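Local coordinates for mitogen-activated protein kinase (Leishmania major, PDB 3UIB) that probably acts as a MAP kinase, transferring phosphate from ATP to serine or threonine residues, and is captured here with the inhibitor SB203580, at residues Leu115-Leu120 and Ile165-Asn170; Tyr141-Gly146 and Asn171-Cys176. One frame throughout, in Å; residues are numbered along the deposited sequence.

Interaction 1. Residues Leu115-Leu120 and Ile165-Asn170; sequences LMRTDL and ILLADN. With SB2 (4-[5-(4-fluoro-phenyl)-2-(4-methanesulfinyl-phenyl)-3H-imidazol-4-yl]-pyridine), chain B.
Thr118 and Leu167 form the hydrogen-bonded pair of a short antiparallel ladder that joins the end of the kinase hinge to the strand 165-167, and a classic beta bulge sets two residues, Arg117 and Thr118, opposite the single Leu167. Of the backbone bonds, Leu167 N donates to Thr118 O at 2.8 Å, whereas the return bond, Thr118 N to Leu167 O, is weak at 3.5 Å. Past the non-hydrogen-bonded pair Asp119-Leu166, Leu120 N donates to Ile165 O at 2.8 Å. Asp119 stands at the N-cap of the helix that begins there, OD1 taking the backbone N of Gln122.

Apolar contacts flank this ladder. Leu120 and Ile165 extend alongside each other in one direction, with CD2 of the leucine against CG2 of the isoleucine, while Leu167 CD1 comes across to Leu120 CD1. Met116, folded by its second and third torsions, lays CG on Leu166 CD1 (3.7 Å) and curls CE back to Ala168 CB.

The inhibitor is held from both segments: Met116 N donates to the pyridine NB1 at 2.9 Å, the hinge bond expected of this inhibitor class, and Leu166 CD1 supports ring atom CB4 at 3.8 Å.

Polar side-chain contact falls to Arg117. Its extended chain turns at chi3 (56°), bringing NE to Ala168 O in a weak bond of 3.3 Å; that oxygen lies in the guanidinium plane, at its edge, while Thr118 CG2 covers one face toward the rim.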
# COMPACT_ATOMS: atom_id res chain seq x y z
N LEU A 115 4.47 -15.62 8.99
CA LEU A 115 5.53 -14.69 9.36
C LEU A 115 6.33 -14.28 8.13
O LEU A 115 6.82 -15.14 7.40
CB LEU A 115 6.45 -15.26 10.46
CG LEU A 115 7.55 -14.33 10.99
CD1 LEU A 115 6.97 -13.21 11.86
CD2 LEU A 115 8.60 -15.11 11.76
N MET A 116 6.45 -12.96 7.91
CA MET A 116 7.18 -12.40 6.78
C MET A 116 8.57 -11.99 7.23
O MET A 116 8.71 -11.20 8.16
CB MET A 116 6.42 -11.22 6.15
CG MET A 116 4.97 -11.53 5.77
SD MET A 116 4.75 -12.97 4.71
CE MET A 116 5.21 -12.30 3.17
N ARG A 117 9.60 -12.57 6.57
CA ARG A 117 11.04 -12.36 6.82
C ARG A 117 11.39 -10.90 7.12
O ARG A 117 11.90 -10.60 8.20
CB ARG A 117 11.86 -12.93 5.63
CG ARG A 117 13.37 -12.65 5.68
CD ARG A 117 14.13 -13.37 4.57
NE ARG A 117 13.64 -13.03 3.23
CZ ARG A 117 14.16 -12.10 2.43
NH1 ARG A 117 15.20 -11.38 2.84
NH2 ARG A 117 13.64 -11.88 1.23
N THR A 118 11.10 -10.00 6.16
CA THR A 118 11.36 -8.57 6.23
C THR A 118 10.38 -7.80 5.32
O THR A 118 9.50 -8.42 4.72
CB THR A 118 12.85 -8.28 5.89
OG1 THR A 118 13.14 -6.91 6.19
CG2 THR A 118 13.23 -8.59 4.43
N ASP A 119 10.54 -6.47 5.24
CA ASP A 119 9.75 -5.60 4.37
C ASP A 119 10.67 -5.00 3.28
O ASP A 119 11.90 -5.12 3.37
CB ASP A 119 8.97 -4.52 5.16
CG ASP A 119 9.77 -3.65 6.12
OD1 ASP A 119 10.85 -3.15 5.72
OD2 ASP A 119 9.27 -3.39 7.23
N LEU A 120 10.06 -4.37 2.25
CA LEU A 120 10.78 -3.73 1.15
C LEU A 120 11.65 -2.56 1.61
O LEU A 120 12.75 -2.40 1.09
CB LEU A 120 9.80 -3.29 0.04
CG LEU A 120 10.37 -2.98 -1.35
CD1 LEU A 120 11.11 -4.17 -1.95
CD2 LEU A 120 9.27 -2.55 -2.30
N ILE A 165 4.97 -3.38 2.30
CA ILE A 165 5.21 -4.28 1.18
C ILE A 165 6.18 -5.29 1.80
O ILE A 165 7.36 -4.98 1.98
CB ILE A 165 5.77 -3.56 -0.09
CG1 ILE A 165 4.76 -2.52 -0.64
CG2 ILE A 165 6.17 -4.56 -1.17
CD1 ILE A 165 5.28 -1.58 -1.72
N LEU A 166 5.64 -6.42 2.25
CA LEU A 166 6.39 -7.46 2.96
C LEU A 166 6.95 -8.52 2.01
O LEU A 166 6.34 -8.80 0.98
CB LEU A 166 5.53 -8.13 4.07
CG LEU A 166 4.54 -7.25 4.87
CD1 LEU A 166 3.67 -8.09 5.77
CD2 LEU A 166 5.24 -6.18 5.70
N LEU A 167 8.13 -9.09 2.36
CA LEU A 167 8.86 -10.12 1.61
C LEU A 167 8.90 -11.44 2.39
O LEU A 167 9.36 -11.47 3.53
CB LEU A 167 10.29 -9.65 1.31
CG LEU A 167 10.49 -8.79 0.06
CD1 LEU A 167 10.32 -7.32 0.37
CD2 LEU A 167 11.88 -9.01 -0.54
N ALA A 168 8.43 -12.52 1.75
CA ALA A 168 8.41 -13.86 2.33
C ALA A 168 9.80 -14.50 2.39
O ALA A 168 10.76 -13.95 1.84
CB ALA A 168 7.46 -14.75 1.54
N ASP A 169 9.89 -15.68 3.04
CA ASP A 169 11.12 -16.46 3.15
C ASP A 169 11.55 -16.95 1.76
O ASP A 169 12.75 -17.06 1.49
CB ASP A 169 10.93 -17.64 4.13
CG ASP A 169 10.65 -17.22 5.56
OD1 ASP A 169 9.64 -16.52 5.79
OD2 ASP A 169 11.43 -17.61 6.45
N ASN A 170 10.57 -17.18 0.86
CA ASN A 170 10.78 -17.58 -0.53
C ASN A 170 11.03 -16.35 -1.45
O ASN A 170 11.11 -16.52 -2.67
CB ASN A 170 9.61 -18.44 -1.04
CG ASN A 170 8.31 -17.69 -1.27
OD1 ASN A 170 8.06 -17.16 -2.35
ND2 ASN A 170 7.45 -17.68 -0.26
O2 SB2 B . 3.69 1.11 10.07
C1 SB2 B . 1.94 1.11 7.69
S1 SB2 B . 3.51 0.52 8.39
CA1 SB2 B . 1.54 -2.87 9.38
CA2 SB2 B . 1.83 -1.53 9.11
CA3 SB2 B . 3.13 -1.17 8.72
CA4 SB2 B . 4.12 -2.15 8.60
CA5 SB2 B . 3.82 -3.49 8.87
CA6 SB2 B . 2.53 -3.85 9.26
NB1 SB2 B . 4.82 -10.92 9.28
CB2 SB2 B . 3.51 -10.94 8.97
CB3 SB2 B . 2.73 -9.78 9.10
CB4 SB2 B . 3.32 -8.60 9.56
CB5 SB2 B . 4.68 -8.61 9.88
CB6 SB2 B . 5.41 -9.80 9.73
NC1 SB2 B . 3.09 -6.21 9.37
CC2 SB2 B . 2.15 -5.26 9.56
NC3 SB2 B . 0.96 -5.76 9.98
CC4 SB2 B . 1.10 -7.09 10.11
CC5 SB2 B . 2.50 -7.37 9.70
CD1 SB2 B . 0.28 -9.11 11.39
CD2 SB2 B . -0.77 -9.96 11.75
CD3 SB2 B . -2.07 -9.73 11.26
CD4 SB2 B . -2.32 -8.65 10.42
CD5 SB2 B . -1.27 -7.80 10.06
CD6 SB2 B . 0.02 -8.03 10.54
FD3 SB2 B . -3.08 -10.54 11.60

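Interaction 2. Residues Tyr141-Gly146 and Asn171-Cys176; sequences YHILLG and NDITIC. With SB2 (4-[5-(4-fluoro-phenyl)-2-(4-methanesulfinyl-phenyl)-3H-imidazol-4-yl]-pyridine), chain B.
The imidazole of His142 and the carboxylate of Asp172 meet with their planes 73° apart, and OD2 approaches the ring obliquely, 3.8 Å from CE1. Both groups have firmer polar partners elsewhere: Asp172 OD2 is hydrogen-bonded to Tyr138 OH, and the ring of Tyr138 also meets the imidazole. His142 ND1 is hydrogen-bonded to Asn90 ND2, and the same amide nitrogen binds Ile173 O, so Asn90 bridges helix and strand.

This is helix-on-strand packing in the C-terminal lobe of the kinase fold, where helix 133-153 backs strand 173-175. The axes of the two short elements approach to 7.9 Å at a signed crossing angle of -29°. Apolar branches fill the interface. CG2 of Ile173 lies against His142 CB at 3.9 Å, and its CD1 reaches Ile143 CG1, also at 3.9 Å, the two isoleucines crossing. Farther along, Ile175 has CG1 anti to its carbonyl carbon (chi1 -63°), and an extended chi2 then carries CD1 to the helix backbone, beside Ile143 O and 3.8 Å from Gly146 CA. Beyond the strand, just before the position of the DFG motif, Cys176 SG instead touches the inhibitor, 3.7 Å from imidazole atom CC2.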
# COMPACT_ATOMS: atom_id res chain seq x y z
N TYR A 141 6.11 -6.24 -10.52
CA TYR A 141 5.08 -7.12 -11.08
C TYR A 141 4.17 -7.64 -9.98
O TYR A 141 2.95 -7.57 -10.12
CB TYR A 141 5.70 -8.26 -11.91
CG TYR A 141 4.68 -9.01 -12.73
CD1 TYR A 141 3.98 -8.38 -13.76
CD2 TYR A 141 4.40 -10.35 -12.48
CE1 TYR A 141 3.02 -9.07 -14.51
CE2 TYR A 141 3.45 -11.05 -13.22
CZ TYR A 141 2.76 -10.40 -14.23
OH TYR A 141 1.82 -11.07 -14.97
N HIS A 142 4.75 -8.09 -8.86
CA HIS A 142 3.99 -8.58 -7.72
C HIS A 142 3.29 -7.48 -6.95
O HIS A 142 2.14 -7.69 -6.55
CB HIS A 142 4.84 -9.50 -6.85
CG HIS A 142 5.08 -10.82 -7.50
ND1 HIS A 142 4.22 -11.89 -7.32
CD2 HIS A 142 6.05 -11.19 -8.37
CE1 HIS A 142 4.70 -12.87 -8.05
NE2 HIS A 142 5.80 -12.50 -8.70
N ILE A 143 3.93 -6.30 -6.78
CA ILE A 143 3.33 -5.15 -6.10
C ILE A 143 2.04 -4.77 -6.85
O ILE A 143 0.97 -4.73 -6.24
CB ILE A 143 4.30 -3.94 -5.96
CG1 ILE A 143 5.50 -4.28 -5.04
CG2 ILE A 143 3.55 -2.68 -5.46
CD1 ILE A 143 6.67 -3.32 -5.17
N LEU A 144 2.16 -4.54 -8.19
CA LEU A 144 1.05 -4.19 -9.08
C LEU A 144 -0.06 -5.26 -9.13
O LEU A 144 -1.23 -4.89 -9.24
CB LEU A 144 1.55 -3.83 -10.49
CG LEU A 144 2.33 -2.51 -10.63
CD1 LEU A 144 2.80 -2.31 -12.04
CD2 LEU A 144 1.48 -1.31 -10.26
N LEU A 145 0.31 -6.56 -9.02
CA LEU A 145 -0.68 -7.66 -8.99
C LEU A 145 -1.52 -7.58 -7.73
O LEU A 145 -2.74 -7.63 -7.83
CB LEU A 145 -0.04 -9.05 -9.15
CG LEU A 145 0.35 -9.46 -10.57
CD1 LEU A 145 1.00 -10.80 -10.56
CD2 LEU A 145 -0.83 -9.48 -11.51
N GLY A 146 -0.87 -7.37 -6.59
CA GLY A 146 -1.56 -7.18 -5.32
C GLY A 146 -2.53 -6.00 -5.37
O GLY A 146 -3.69 -6.14 -4.98
N ASN A 171 11.16 -15.14 -0.84
CA ASN A 171 11.45 -13.83 -1.46
C ASN A 171 10.26 -13.10 -2.14
O ASN A 171 10.40 -11.93 -2.51
CB ASN A 171 12.72 -13.87 -2.35
CG ASN A 171 13.31 -12.52 -2.70
OD1 ASN A 171 13.68 -11.72 -1.83
ND2 ASN A 171 13.42 -12.25 -4.00
N ASP A 172 9.09 -13.76 -2.27
CA ASP A 172 7.92 -13.16 -2.92
C ASP A 172 7.19 -12.07 -2.11
O ASP A 172 7.16 -12.12 -0.88
CB ASP A 172 6.99 -14.23 -3.49
CG ASP A 172 7.56 -14.92 -4.72
OD1 ASP A 172 8.71 -15.41 -4.65
OD2 ASP A 172 6.85 -14.97 -5.75
N ILE A 173 6.62 -11.08 -2.83
CA ILE A 173 5.92 -9.91 -2.27
C ILE A 173 4.47 -10.11 -1.80
O ILE A 173 3.68 -10.78 -2.47
CB ILE A 173 6.17 -8.66 -3.16
CG1 ILE A 173 7.36 -7.87 -2.59
CG2 ILE A 173 4.91 -7.78 -3.37
CD1 ILE A 173 7.95 -6.86 -3.49
N THR A 174 4.13 -9.50 -0.65
CA THR A 174 2.82 -9.54 -0.02
C THR A 174 2.47 -8.14 0.50
O THR A 174 3.34 -7.46 1.06
CB THR A 174 2.81 -10.61 1.08
OG1 THR A 174 3.14 -11.86 0.49
CG2 THR A 174 1.48 -10.74 1.76
N ILE A 175 1.21 -7.72 0.33
CA ILE A 175 0.70 -6.42 0.75
C ILE A 175 -0.21 -6.55 1.98
O ILE A 175 -1.07 -7.43 2.03
CB ILE A 175 -0.01 -5.69 -0.44
CG1 ILE A 175 0.98 -5.40 -1.59
CG2 ILE A 175 -0.72 -4.42 0.01
CD1 ILE A 175 0.33 -4.99 -2.91
N CYS A 176 -0.02 -5.65 2.97
CA CYS A 176 -0.82 -5.53 4.19
C CYS A 176 -1.16 -4.05 4.41
O CYS A 176 -0.76 -3.21 3.60
CB CYS A 176 -0.09 -6.14 5.38
SG CYS A 176 1.38 -5.21 5.90
O2 SB2 B . 3.69 1.11 10.07
C1 SB2 B . 1.94 1.11 7.69
S1 SB2 B . 3.51 0.52 8.39
CA1 SB2 B . 1.54 -2.87 9.38
CA2 SB2 B . 1.83 -1.53 9.11
CA3 SB2 B . 3.13 -1.17 8.72
CA4 SB2 B . 4.12 -2.15 8.60
CA5 SB2 B . 3.82 -3.49 8.87
CA6 SB2 B . 2.53 -3.85 9.26
NB1 SB2 B . 4.82 -10.92 9.28
CB2 SB2 B . 3.51 -10.94 8.97
CB3 SB2 B . 2.73 -9.78 9.10
CB4 SB2 B . 3.32 -8.60 9.56
CB5 SB2 B . 4.68 -8.61 9.88
CB6 SB2 B . 5.41 -9.80 9.73
NC1 SB2 B . 3.09 -6.21 9.37
CC2 SB2 B . 2.15 -5.26 9.56
NC3 SB2 B . 0.96 -5.76 9.98
CC4 SB2 B . 1.10 -7.09 10.11
CC5 SB2 B . 2.50 -7.37 9.70
CD1 SB2 B . 0.28 -9.11 11.39
CD2 SB2 B . -0.77 -9.96 11.75
CD3 SB2 B . -2.07 -9.73 11.26
CD4 SB2 B . -2.32 -8.65 10.42
CD5 SB2 B . -1.27 -7.80 10.06
CD6 SB2 B . 0.02 -8.03 10.54
FD3 SB2 B . -3.08 -10.54 11.60

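Overall arrangement
The centres of the two interactions lie about 10 Å apart within the protein kinase domain, and their segments alternate along the chain: 115-120, 141-146, 165-170, 171-176. The last two are consecutive and supply neighbouring strands of one antiparallel sheet, ordered 118-119, 165-167, 173-175. Leu166 N and Thr174 O, 2.8 Å apart, probably form a hydrogen bond joining the contacts. Interaction 1 pairs two strands of this sheet; interaction 2 packs helix 133-153 on it, and that helix also touches Leu120, Ile165 and Leu167 of interaction 1. Leu166 CD1 and Cys176 SG, 3.7 Å apart, link the contacts beside SB2, so the inhibitor site is backed through the sheet by that helix.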